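Local coordinates for microbial serine proteinases; subtilisin (Bacillus subtilis, PDB 2GKO), which probably cleaves peptide bonds in proteins as a calcium-binding subtilisin-type serine protease, in a cold-adapted form, at residues A[51-56]-A[62-67]; A[217-220]-A[224-227]; A[12-15]-A[21-24]; A[45-50]-A[80-85]; A[190-195]-A[199-204]. One frame throughout, in Å; residues are numbered along the deposited sequence.

Contact 1: A[51-56]-A[62-67]; sequences CKDFTV and DNSCTD
Asp62 runs beside Lys52, the two side chains pointing the same way from an antiparallel non-hydrogen-bonded pair. Their CA atoms are 4.6 Å apart. The carboxylate meets the lysine along its methylenes: Asp62 OD2 lies 3.4 Å from Lys52 CG. The charged ends do not meet. The extended lysine chain carries NZ on to a hydrogen bond with His121, on helix 112-129. Asp62 OD2 instead takes up the backbone N of Asn63, from above the carboxylate plane. It also accepts from a water that is bound in turn by Cys51 N. Asn63 has positive phi, and the chain leaves the sheet there. Ser64 N then donates to Cys51 O over 3.1 Å, reaching it from well above the carbonyl plane. Ser64 OG faces Asp53 through two waters, each of which donates to Asp53 OD2. The other oxygen, Asp53 OD1, closes an Asx turn: it accepts Thr55 N at 2.9 Å. Thr55 OG1 also donates to it, on its syn lone pair. Strand 48-53 runs in the large sheet of the subtilase fold, beside strand 97-102 and the short strand 61-62, and here the loop leading to helix 71-80 is tied to it covalently. Cys65 SG bonds Cys51 SG at 2.0 Å, with a disulfide torsion of -102°. The sulfurs meet because Cys51 SG lies anti to its N (chi1 170°) while Cys65 SG sits between N and the carbonyl carbon (chi1 59°). Thr39 packs against both cysteines. Thr66 N donates to one of the two waters on Asp53 OD2, at 3.0 Å.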
# COMPACT_ATOMS: atom_id res chain seq x y z
N CYS A 51 -13.90 11.19 0.12
CA CYS A 51 -13.42 11.57 1.43
C CYS A 51 -14.55 11.22 2.41
O CYS A 51 -15.55 11.91 2.45
CB CYS A 51 -13.08 13.06 1.46
SG CYS A 51 -12.73 13.78 3.05
N LYS A 52 -14.40 10.09 3.10
CA LYS A 52 -15.46 9.49 3.90
C LYS A 52 -14.88 9.03 5.23
O LYS A 52 -13.74 8.55 5.29
CB LYS A 52 -16.11 8.32 3.16
CG LYS A 52 -16.81 8.74 1.86
CD LYS A 52 -17.34 7.58 1.08
CE LYS A 52 -18.20 8.05 -0.12
NZ LYS A 52 -18.53 6.97 -1.07
N ASP A 53 -15.64 9.24 6.30
CA ASP A 53 -15.18 8.94 7.65
C ASP A 53 -16.04 7.83 8.26
O ASP A 53 -17.20 8.05 8.58
CB ASP A 53 -15.25 10.20 8.49
CG ASP A 53 -14.63 10.04 9.86
OD1 ASP A 53 -14.23 8.94 10.27
OD2 ASP A 53 -14.47 11.03 10.61
N PHE A 54 -15.43 6.66 8.44
CA PHE A 54 -16.09 5.48 8.99
C PHE A 54 -15.96 5.37 10.50
O PHE A 54 -16.47 4.39 11.09
CB PHE A 54 -15.55 4.24 8.29
CG PHE A 54 -15.93 4.16 6.86
CD1 PHE A 54 -17.05 3.43 6.46
CD2 PHE A 54 -15.22 4.85 5.89
CE1 PHE A 54 -17.40 3.37 5.14
CE2 PHE A 54 -15.57 4.78 4.58
CZ PHE A 54 -16.67 4.05 4.20
N THR A 55 -15.37 6.37 11.14
CA THR A 55 -15.16 6.36 12.59
C THR A 55 -16.18 7.18 13.36
O THR A 55 -16.17 7.17 14.58
CB THR A 55 -13.75 6.86 12.94
OG1 THR A 55 -13.64 8.28 12.75
CG2 THR A 55 -12.72 6.20 12.06
N VAL A 56 -17.02 7.91 12.63
CA VAL A 56 -18.07 8.73 13.20
C VAL A 56 -19.36 8.26 12.56
O VAL A 56 -19.49 8.23 11.31
CB VAL A 56 -17.85 10.23 12.93
CG1 VAL A 56 -19.07 11.05 13.37
CG2 VAL A 56 -16.59 10.71 13.66
N ASP A 62 -19.95 11.44 5.02
CA ASP A 62 -19.42 11.84 3.74
C ASP A 62 -18.79 13.21 3.81
O ASP A 62 -19.10 13.99 4.72
CB ASP A 62 -20.52 11.84 2.67
CG ASP A 62 -19.99 11.55 1.30
OD1 ASP A 62 -20.81 11.44 0.37
OD2 ASP A 62 -18.77 11.39 1.06
N ASN A 63 -17.88 13.48 2.86
CA ASN A 63 -17.19 14.76 2.75
C ASN A 63 -16.41 15.08 4.02
O ASN A 63 -16.32 16.24 4.44
CB ASN A 63 -18.18 15.89 2.41
CG ASN A 63 -18.89 15.65 1.09
OD1 ASN A 63 -18.26 15.51 0.04
ND2 ASN A 63 -20.22 15.63 1.13
N SER A 64 -15.85 14.05 4.62
CA SER A 64 -15.11 14.17 5.87
C SER A 64 -14.12 13.00 5.98
O SER A 64 -14.50 11.85 5.79
CB SER A 64 -16.10 14.11 7.04
OG SER A 64 -15.45 14.39 8.27
N CYS A 65 -12.85 13.30 6.26
CA CYS A 65 -11.80 12.29 6.33
C CYS A 65 -10.53 12.91 6.93
O CYS A 65 -9.43 12.61 6.49
CB CYS A 65 -11.51 11.71 4.94
SG CYS A 65 -11.00 12.93 3.73
N THR A 66 -10.69 13.74 7.96
CA THR A 66 -9.61 14.54 8.52
C THR A 66 -8.53 13.71 9.16
O THR A 66 -8.79 12.86 9.97
CB THR A 66 -10.18 15.55 9.53
OG1 THR A 66 -11.17 16.36 8.87
CG2 THR A 66 -9.13 16.52 9.99
N ASP A 67 -7.29 13.94 8.74
CA ASP A 67 -6.14 13.30 9.33
C ASP A 67 -5.53 14.22 10.38
O ASP A 67 -5.12 15.32 10.06
CB ASP A 67 -5.12 13.01 8.22
CG ASP A 67 -3.99 12.16 8.67
OD1 ASP A 67 -4.02 11.62 9.81
OD2 ASP A 67 -2.98 12.02 7.95
O HOH W 1 -16.63 11.47 -0.68
O HOH W 2 -13.20 13.43 9.53
O HOH W 3 -16.65 12.82 10.21

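Contact 2: A[217-220]-A[224-227]; sequences YVIQ and VEIS. With CA (calcium ion), chain C.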
# COMPACT_ATOMS: atom_id res chain seq x y z
N TYR A 217 6.21 -19.96 -4.90
CA TYR A 217 5.67 -18.94 -5.79
C TYR A 217 4.15 -19.09 -5.97
O TYR A 217 3.61 -18.83 -7.05
CB TYR A 217 6.40 -18.96 -7.14
CG TYR A 217 7.79 -18.34 -7.12
CD1 TYR A 217 8.93 -19.15 -7.10
CD2 TYR A 217 7.98 -16.96 -7.15
CE1 TYR A 217 10.19 -18.60 -7.12
CE2 TYR A 217 9.24 -16.41 -7.16
CZ TYR A 217 10.36 -17.24 -7.14
OH TYR A 217 11.64 -16.73 -7.17
N VAL A 218 3.49 -19.49 -4.89
CA VAL A 218 2.04 -19.58 -4.84
C VAL A 218 1.62 -19.04 -3.48
O VAL A 218 2.11 -19.50 -2.45
CB VAL A 218 1.56 -21.04 -4.97
CG1 VAL A 218 0.08 -21.16 -4.72
CG2 VAL A 218 1.93 -21.60 -6.35
N ILE A 219 0.71 -18.07 -3.46
CA ILE A 219 0.33 -17.42 -2.20
C ILE A 219 -0.75 -18.19 -1.46
O ILE A 219 -1.85 -18.39 -1.97
CB ILE A 219 -0.13 -15.97 -2.44
CG1 ILE A 219 0.98 -15.14 -3.09
CG2 ILE A 219 -0.71 -15.35 -1.15
CD1 ILE A 219 2.22 -14.91 -2.23
N GLN A 220 -0.41 -18.60 -0.24
CA GLN A 220 -1.35 -19.12 0.72
C GLN A 220 -1.47 -18.12 1.86
O GLN A 220 -0.65 -17.20 1.97
CB GLN A 220 -0.86 -20.47 1.29
CG GLN A 220 -0.79 -21.60 0.25
CD GLN A 220 0.55 -21.74 -0.46
OE1 GLN A 220 1.58 -21.30 0.02
NE2 GLN A 220 0.52 -22.38 -1.63
N VAL A 224 4.15 -13.67 2.81
CA VAL A 224 4.56 -12.39 2.26
C VAL A 224 4.57 -12.53 0.74
O VAL A 224 4.92 -13.57 0.22
CB VAL A 224 5.96 -11.97 2.78
CG1 VAL A 224 6.46 -10.74 2.04
CG2 VAL A 224 5.93 -11.73 4.33
N GLU A 225 4.18 -11.48 0.03
CA GLU A 225 3.91 -11.57 -1.41
C GLU A 225 4.95 -10.81 -2.21
O GLU A 225 5.58 -11.37 -3.09
CB GLU A 225 2.50 -11.08 -1.71
CG GLU A 225 2.00 -11.33 -3.12
CD GLU A 225 0.51 -11.53 -3.19
OE1 GLU A 225 -0.14 -11.80 -2.18
OE2 GLU A 225 -0.07 -11.44 -4.31
N ILE A 226 5.14 -9.53 -1.92
CA ILE A 226 6.09 -8.72 -2.62
C ILE A 226 6.74 -7.74 -1.64
O ILE A 226 6.26 -7.61 -0.51
CB ILE A 226 5.42 -7.95 -3.82
CG1 ILE A 226 4.38 -6.94 -3.31
CG2 ILE A 226 4.77 -8.90 -4.82
CD1 ILE A 226 3.74 -6.16 -4.41
N SER A 227 7.82 -7.09 -2.07
CA SER A 227 8.55 -6.14 -1.28
C SER A 227 8.56 -4.76 -1.95
O SER A 227 8.54 -4.63 -3.17
CB SER A 227 9.98 -6.64 -1.07
OG SER A 227 10.00 -7.90 -0.42
CA CA C . 3.39 -20.09 -0.65
O HOH W 4 4.94 -18.27 -1.03
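A calcium-binding loop packs here against the segment that runs into strand 226-229. The loop residue that faces this segment is Ile219, flanked by two metal ligands. Val218 O and Gln220 OE1 each bind the calcium ion, Gln220 OE1 at 2.3 Å. A water, Thr213, Asp216 and Asp223 complete the site. The Gln220 chain bends at chi2 (91°), which brings its amide oxygen round to the ion. Ile219 points toward 224-227 and crosses the Glu225 side chain at about a right angle. Ile219 CD1 rests on the aliphatic part of the glutamate, 3.7 Å from Glu225 CG. Ile219 CG1 lies against the carboxylate, 3.6 Å from Glu225 OE1, and Ile219 CG2 is 3.7 Å from the same oxygen. The tip of the isoleucine also comes near the backbone, with Ile219 CD1 3.9 Å from Val224 O. The touch between the two segments is thus van der Waals packing of a branched side chain on an acidic one. The polar end of Glu225 is engaged elsewhere: OE2 forms a salt bridge with Arg275 and a hydrogen bond with Gln279. Both partners belong to helix 271-283, and both also touch Ile219. Ile219 therefore carries the calcium loop onto the segment leading into strand 226-229 and onto that helix, while backbone bonds from Glu225 and Ile226 join their segment to strand 186-192.

Contact 3: A[12-15]-A[21-24]; sequences AIYN and STSG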
# COMPACT_ATOMS: atom_id res chain seq x y z
N ALA A 12 13.56 4.09 -6.53
CA ALA A 12 13.80 2.65 -6.53
C ALA A 12 12.74 1.85 -7.27
O ALA A 12 13.04 1.00 -8.10
CB ALA A 12 13.95 2.14 -5.12
N ILE A 13 11.47 2.12 -6.99
CA ILE A 13 10.43 1.38 -7.67
C ILE A 13 10.32 1.77 -9.17
O ILE A 13 9.90 0.95 -9.97
CB ILE A 13 9.06 1.45 -6.88
CG1 ILE A 13 8.13 0.33 -7.31
CG2 ILE A 13 8.37 2.79 -7.02
CD1 ILE A 13 6.98 0.08 -6.30
N TYR A 14 10.71 3.00 -9.51
CA TYR A 14 10.74 3.45 -10.91
C TYR A 14 12.01 2.97 -11.60
O TYR A 14 12.08 2.97 -12.84
CB TYR A 14 10.65 4.99 -11.01
CG TYR A 14 9.24 5.43 -11.26
CD1 TYR A 14 8.81 5.79 -12.53
CD2 TYR A 14 8.29 5.39 -10.24
CE1 TYR A 14 7.48 6.14 -12.77
CE2 TYR A 14 6.97 5.73 -10.47
CZ TYR A 14 6.57 6.11 -11.74
OH TYR A 14 5.26 6.44 -11.96
N ASN A 15 12.99 2.55 -10.80
CA ASN A 15 14.29 2.08 -11.31
C ASN A 15 14.97 3.15 -12.16
O ASN A 15 15.36 2.91 -13.30
CB ASN A 15 14.11 0.76 -12.05
CG ASN A 15 15.41 -0.07 -12.15
OD1 ASN A 15 15.38 -1.18 -12.66
ND2 ASN A 15 16.53 0.47 -11.66
N SER A 21 10.14 13.20 -11.91
CA SER A 21 8.68 13.15 -11.76
C SER A 21 8.15 11.78 -12.14
O SER A 21 8.84 10.97 -12.77
CB SER A 21 8.00 14.24 -12.61
OG SER A 21 8.11 13.95 -13.99
N THR A 22 6.91 11.52 -11.75
CA THR A 22 6.28 10.24 -12.02
C THR A 22 5.07 10.44 -12.93
O THR A 22 4.73 11.58 -13.30
CB THR A 22 5.85 9.56 -10.70
OG1 THR A 22 5.05 10.48 -9.94
CG2 THR A 22 7.07 9.26 -9.81
N SER A 23 4.43 9.33 -13.26
CA SER A 23 3.29 9.33 -14.15
C SER A 23 2.41 8.11 -13.96
O SER A 23 2.83 7.09 -13.38
CB SER A 23 3.77 9.37 -15.62
OG SER A 23 4.42 8.15 -15.96
N GLY A 24 1.18 8.20 -14.46
CA GLY A 24 0.34 7.04 -14.62
C GLY A 24 -0.68 6.84 -13.51
O GLY A 24 -0.69 7.56 -12.52
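Tyr14 and Thr22 cross at about a right angle, with the threonine methyl over one face of the ring. Thr22 CG2 stands 4.0 Å from the ring centroid of Tyr14 and 27° off the ring normal. This is a CH-pi contact. The methyl is displaced toward the phenol end: it comes within 3.6 Å of Tyr14 CE2. Thr22 CB sits nearer the hydroxyl, 3.4 Å from Tyr14 OH. The first torsion of Thr22 (chi1 53°) gives its two branches different tasks. CG2, anti to the carbonyl carbon, meets the ring, and OG1 is hydrogen-bonded to Gly91 O. Tyr14 points from the helix toward 21-24, and its OH arrives at the backbone of Ser23. There Ser23 N donates to Tyr14 OH in a nearly straight bond of 3.3 Å, with an angle of 175° at the hydrogen. Ser23 O lies 2.9 Å from Tyr14 OH and is hydrogen-bonded to Lys261 NZ. The hydroxyl has a further hydrogen bond with Val92 O, and Lys261 NZ makes a weak one with it. A phenylalanine here would probably leave Ser23 N and Val92 O without the hydroxyl they share. The helix that carries Tyr14 stops just beyond it. Asn15, with positive phi, is the C-prime residue of a Schellman motif, whose inner bond from Asn15 N to Ala12 O is weak. The tyrosine thus projects from the last turn of helix 8-14 and joins a Schellman-capped helix end to the loop that leads into strand 29-34.

Contact 4: A[45-50]-A[80-85]; sequences SNNVEQ and LANGGT. With CA (calcium ion), chain B.
Two asparagines from distant parts of the chain, Asn47 and Asn82, meet without a direct amide-to-amide hydrogen bond. Their side chains slide past each other in opposite directions, with the amide planes 61° apart. One water links the two amides: it donates to Asn47 OD1 at 2.8 Å and accepts from Asn82 ND2. A second water accepts from Asn82 ND2 and from the backbone N of Asn46. The Asn46 CB lies 3.4 Å from Asn82 ND2. The direct bond runs from Asn47 ND2 to Leu80 O, at 2.9 Å. It lies in the amide plane of Asn47 and nearly along the C=O axis of Leu80, but is bent at the hydrogen (131°). The same nitrogen also donates to Pro94 O. Asn82 places its CG between N and the carbonyl carbon (chi1 64°), and its OD1 accepts Gly84 N at 2.8 Å to close an Asx turn. Farther along, Glu49 binds a calcium ion through both carboxylate oxygens, with Asn29, Asp97 and three waters. The contact thus joins the entry to strand 48-53 with the exit of helix 71-80, beside strand 97-102, whose Leu98 bonds the backbones of Asn47 and Glu49.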
# COMPACT_ATOMS: atom_id res chain seq x y z
N SER A 45 -4.34 17.32 -3.24
CA SER A 45 -5.68 17.88 -3.38
C SER A 45 -6.32 17.60 -4.73
O SER A 45 -7.51 17.30 -4.83
CB SER A 45 -5.61 19.39 -3.16
OG SER A 45 -6.90 19.96 -3.31
N ASN A 46 -5.53 17.69 -5.78
CA ASN A 46 -6.04 17.52 -7.11
C ASN A 46 -6.44 16.08 -7.44
O ASN A 46 -7.12 15.84 -8.44
CB ASN A 46 -5.02 18.00 -8.12
CG ASN A 46 -5.52 19.20 -8.91
OD1 ASN A 46 -5.97 20.21 -8.35
ND2 ASN A 46 -5.41 19.10 -10.22
N ASN A 47 -5.96 15.12 -6.64
CA ASN A 47 -6.33 13.73 -6.82
C ASN A 47 -7.46 13.28 -5.90
O ASN A 47 -7.94 12.16 -6.01
CB ASN A 47 -5.12 12.80 -6.66
CG ASN A 47 -4.24 12.81 -7.89
OD1 ASN A 47 -4.73 13.06 -8.99
ND2 ASN A 47 -2.96 12.49 -7.72
N VAL A 48 -7.89 14.15 -5.01
CA VAL A 48 -8.96 13.76 -4.08
C VAL A 48 -10.28 13.58 -4.84
O VAL A 48 -10.77 14.49 -5.51
CB VAL A 48 -9.15 14.79 -2.97
CG1 VAL A 48 -10.36 14.44 -2.13
CG2 VAL A 48 -7.91 14.87 -2.09
N GLU A 49 -10.86 12.39 -4.71
CA GLU A 49 -12.16 12.11 -5.30
C GLU A 49 -13.23 11.80 -4.26
O GLU A 49 -14.33 12.34 -4.33
CB GLU A 49 -12.03 10.96 -6.28
CG GLU A 49 -13.26 10.79 -7.15
CD GLU A 49 -12.95 9.85 -8.28
OE1 GLU A 49 -12.93 8.66 -8.04
OE2 GLU A 49 -12.65 10.30 -9.41
N GLN A 50 -12.91 10.92 -3.31
CA GLN A 50 -13.78 10.57 -2.20
C GLN A 50 -13.10 10.85 -0.87
O GLN A 50 -11.86 10.80 -0.77
CB GLN A 50 -14.21 9.10 -2.25
CG GLN A 50 -15.02 8.80 -3.52
CD GLN A 50 -15.83 7.51 -3.43
OE1 GLN A 50 -16.42 7.08 -4.45
NE2 GLN A 50 -15.85 6.89 -2.27
N LEU A 80 0.27 8.26 -4.52
CA LEU A 80 -0.27 9.12 -5.59
C LEU A 80 -0.06 10.63 -5.49
O LEU A 80 -0.77 11.39 -6.16
CB LEU A 80 -1.76 8.77 -5.83
CG LEU A 80 -2.74 8.79 -4.64
CD1 LEU A 80 -2.83 10.14 -3.94
CD2 LEU A 80 -4.12 8.36 -5.15
N ALA A 81 0.89 11.10 -4.68
CA ALA A 81 1.22 12.53 -4.65
C ALA A 81 1.57 12.96 -6.09
O ALA A 81 2.13 12.18 -6.85
CB ALA A 81 2.37 12.81 -3.71
N ASN A 82 1.22 14.18 -6.46
CA ASN A 82 1.27 14.59 -7.87
C ASN A 82 2.24 15.73 -8.13
O ASN A 82 2.20 16.32 -9.21
CB ASN A 82 -0.13 14.99 -8.36
CG ASN A 82 -0.67 16.20 -7.64
OD1 ASN A 82 0.05 16.89 -6.95
ND2 ASN A 82 -1.99 16.43 -7.75
N GLY A 83 3.08 16.05 -7.15
CA GLY A 83 4.06 17.12 -7.26
C GLY A 83 3.51 18.52 -7.10
O GLY A 83 4.27 19.48 -7.21
N GLY A 84 2.21 18.66 -6.83
CA GLY A 84 1.59 19.97 -6.66
C GLY A 84 1.66 20.81 -7.92
O GLY A 84 1.24 20.36 -8.97
N THR A 85 2.18 22.03 -7.81
CA THR A 85 2.39 22.87 -9.00
C THR A 85 3.76 22.63 -9.66
O THR A 85 4.13 23.34 -10.60
CB THR A 85 2.24 24.37 -8.66
OG1 THR A 85 3.13 24.73 -7.61
CG2 THR A 85 0.86 24.69 -8.13
CA CA B . -12.35 7.65 -9.96
O HOH W 5 -2.65 18.50 -5.93
O HOH W 6 -3.75 15.39 -10.18
O HOH W 7 -13.54 8.93 -11.44
O HOH W 8 -14.38 6.60 -9.59
O HOH W 9 -12.13 6.27 -11.62

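Contact 5: A[190-195]-A[199-204]; sequences ALENTI and TYRVAD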
# COMPACT_ATOMS: atom_id res chain seq x y z
N ALA A 190 8.86 -4.52 3.76
CA ALA A 190 9.56 -3.24 3.66
C ALA A 190 11.01 -3.46 3.35
O ALA A 190 11.71 -4.17 4.06
CB ALA A 190 9.47 -2.45 4.94
N LEU A 191 11.43 -2.79 2.29
CA LEU A 191 12.84 -2.65 1.94
C LEU A 191 13.45 -1.40 2.52
O LEU A 191 12.79 -0.36 2.72
CB LEU A 191 12.95 -2.63 0.41
CG LEU A 191 12.41 -3.84 -0.33
CD1 LEU A 191 12.38 -3.53 -1.82
CD2 LEU A 191 13.24 -5.08 -0.07
N GLU A 192 14.75 -1.46 2.79
CA GLU A 192 15.53 -0.31 3.21
C GLU A 192 16.52 0.06 2.10
O GLU A 192 16.78 -0.75 1.19
CB GLU A 192 16.28 -0.59 4.51
CG GLU A 192 17.32 -1.69 4.40
CD GLU A 192 17.79 -2.22 5.73
OE1 GLU A 192 17.21 -1.90 6.77
OE2 GLU A 192 18.76 -2.98 5.73
N ASN A 193 17.07 1.26 2.19
CA ASN A 193 17.93 1.79 1.13
C ASN A 193 19.37 1.31 1.31
O ASN A 193 20.29 2.11 1.50
CB ASN A 193 17.88 3.30 1.08
CG ASN A 193 18.45 3.86 -0.22
OD1 ASN A 193 18.75 3.11 -1.17
ND2 ASN A 193 18.56 5.17 -0.27
N THR A 194 19.50 -0.00 1.27
CA THR A 194 20.77 -0.70 1.40
C THR A 194 20.80 -1.80 0.35
O THR A 194 19.86 -2.58 0.22
CB THR A 194 20.92 -1.33 2.81
OG1 THR A 194 20.91 -0.31 3.80
CG2 THR A 194 22.29 -2.03 2.96
N ILE A 195 21.89 -1.84 -0.42
CA ILE A 195 22.10 -2.89 -1.38
C ILE A 195 23.03 -3.91 -0.75
O ILE A 195 24.08 -3.56 -0.25
CB ILE A 195 22.71 -2.31 -2.67
CG1 ILE A 195 21.77 -1.27 -3.28
CG2 ILE A 195 23.01 -3.42 -3.66
CD1 ILE A 195 20.48 -1.84 -3.82
N THR A 199 20.98 -6.74 -4.20
CA THR A 199 19.59 -6.29 -4.21
C THR A 199 19.35 -5.38 -3.04
O THR A 199 20.15 -5.33 -2.10
CB THR A 199 18.58 -7.50 -4.15
OG1 THR A 199 18.53 -8.03 -2.81
CG2 THR A 199 19.01 -8.70 -5.02
N TYR A 200 18.23 -4.67 -3.07
CA TYR A 200 17.76 -4.00 -1.87
C TYR A 200 17.56 -5.03 -0.76
O TYR A 200 17.27 -6.21 -1.01
CB TYR A 200 16.47 -3.24 -2.16
CG TYR A 200 16.72 -1.98 -2.94
CD1 TYR A 200 17.24 -0.86 -2.32
CD2 TYR A 200 16.47 -1.93 -4.30
CE1 TYR A 200 17.48 0.29 -3.02
CE2 TYR A 200 16.71 -0.77 -5.01
CZ TYR A 200 17.21 0.33 -4.38
OH TYR A 200 17.46 1.49 -5.09
N ARG A 201 17.69 -4.57 0.48
CA ARG A 201 17.66 -5.45 1.64
C ARG A 201 16.31 -5.27 2.35
O ARG A 201 15.84 -4.15 2.49
CB ARG A 201 18.80 -5.08 2.57
CG ARG A 201 18.91 -5.93 3.81
CD ARG A 201 20.09 -5.58 4.66
NE ARG A 201 20.28 -6.52 5.76
CZ ARG A 201 19.68 -6.46 6.94
NH1 ARG A 201 18.83 -5.49 7.24
NH2 ARG A 201 19.93 -7.42 7.82
N VAL A 202 15.73 -6.37 2.80
CA VAL A 202 14.53 -6.31 3.63
C VAL A 202 14.93 -5.76 4.99
O VAL A 202 15.91 -6.21 5.58
CB VAL A 202 13.88 -7.69 3.84
CG1 VAL A 202 12.59 -7.54 4.67
CG2 VAL A 202 13.56 -8.36 2.50
N ALA A 203 14.14 -4.81 5.50
CA ALA A 203 14.38 -4.27 6.82
C ALA A 203 14.11 -5.32 7.89
O ALA A 203 13.18 -6.08 7.78
CB ALA A 203 13.54 -3.01 7.02
N ASP A 204 14.95 -5.35 8.92
CA ASP A 204 14.79 -6.29 10.03
C ASP A 204 13.39 -6.23 10.65
O ASP A 204 12.87 -7.24 11.05
CB ASP A 204 15.82 -6.04 11.14
CG ASP A 204 17.24 -6.29 10.73
OD1 ASP A 204 17.50 -6.78 9.60
OD2 ASP A 204 18.17 -6.02 11.51
O HOH W 10 17.19 -3.34 8.96
O HOH W 11 18.43 3.56 -3.75
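The ring of Tyr200 carries the tip of Ile195 on one face. Ile195 CD1 lies over the ring centre of Tyr200, 3.7 Å from the centroid and 9° off the normal, a CH-pi contact. Asn193 OD1 comes to the ring edge, 3.6 Å from Tyr200 CE1, and a water bridges that oxygen to Tyr200 OH. The Arg201 guanidinium is met at its edge by two acids. Arg201 NH1 donates to Glu192 OE2 at 2.9 Å in a salt bridge. The carboxylate and guanidinium planes are 22° apart, and the nitrogen sits above the carboxylate plane. NH1 and NH2 both bond Asp204 OD1, with NH2 on its syn lone pair. The arginine chain is extended from CG to NE, with CG anti to the backbone N (chi1 -179°), and this lays it beside Glu192. A leucine in place of Arg201 would probably leave the carboxylates of Glu192 and Asp204 without the positive charge they share. The backbones are joined by Glu192 N to Arg201 O and Ala203 N to Ala190 O, both at 2.9 Å. Leu191 CD1 packs on Tyr200 CB at 4.1 Å. Asn193 centres an inverse gamma turn, where the chain turns a corner. Strand 199-202 therefore pairs antiparallel with strand 186-192 before that corner and with strand 194-196 after it, the latter as a beta hairpin that branches from the subtilase sheet at strand 186-192.

In the fold
Along the chain contact 3 comes first, then contact 4, which encloses contact 1, then contacts 5 and 2. Contacts 1 and 4 share strand 48-53, with centres about 17 Å apart. Contacts 2 and 5 lie on the other side of the chain's centre from contact 1, about 32 and 34 Å from it between centres, yet contacts 1, 2, 4 and 5 all reach the same mixed sheet. Contacts 2 and 5 touch through Ser227 and Leu191, on neighbouring strands 226-229 and 186-192. Contact 3 touches contact 5 through Ala12 and Tyr200. Together they join loops and helix ends to the sheet or to one another, with separate calcium sites at contacts 2 and 4.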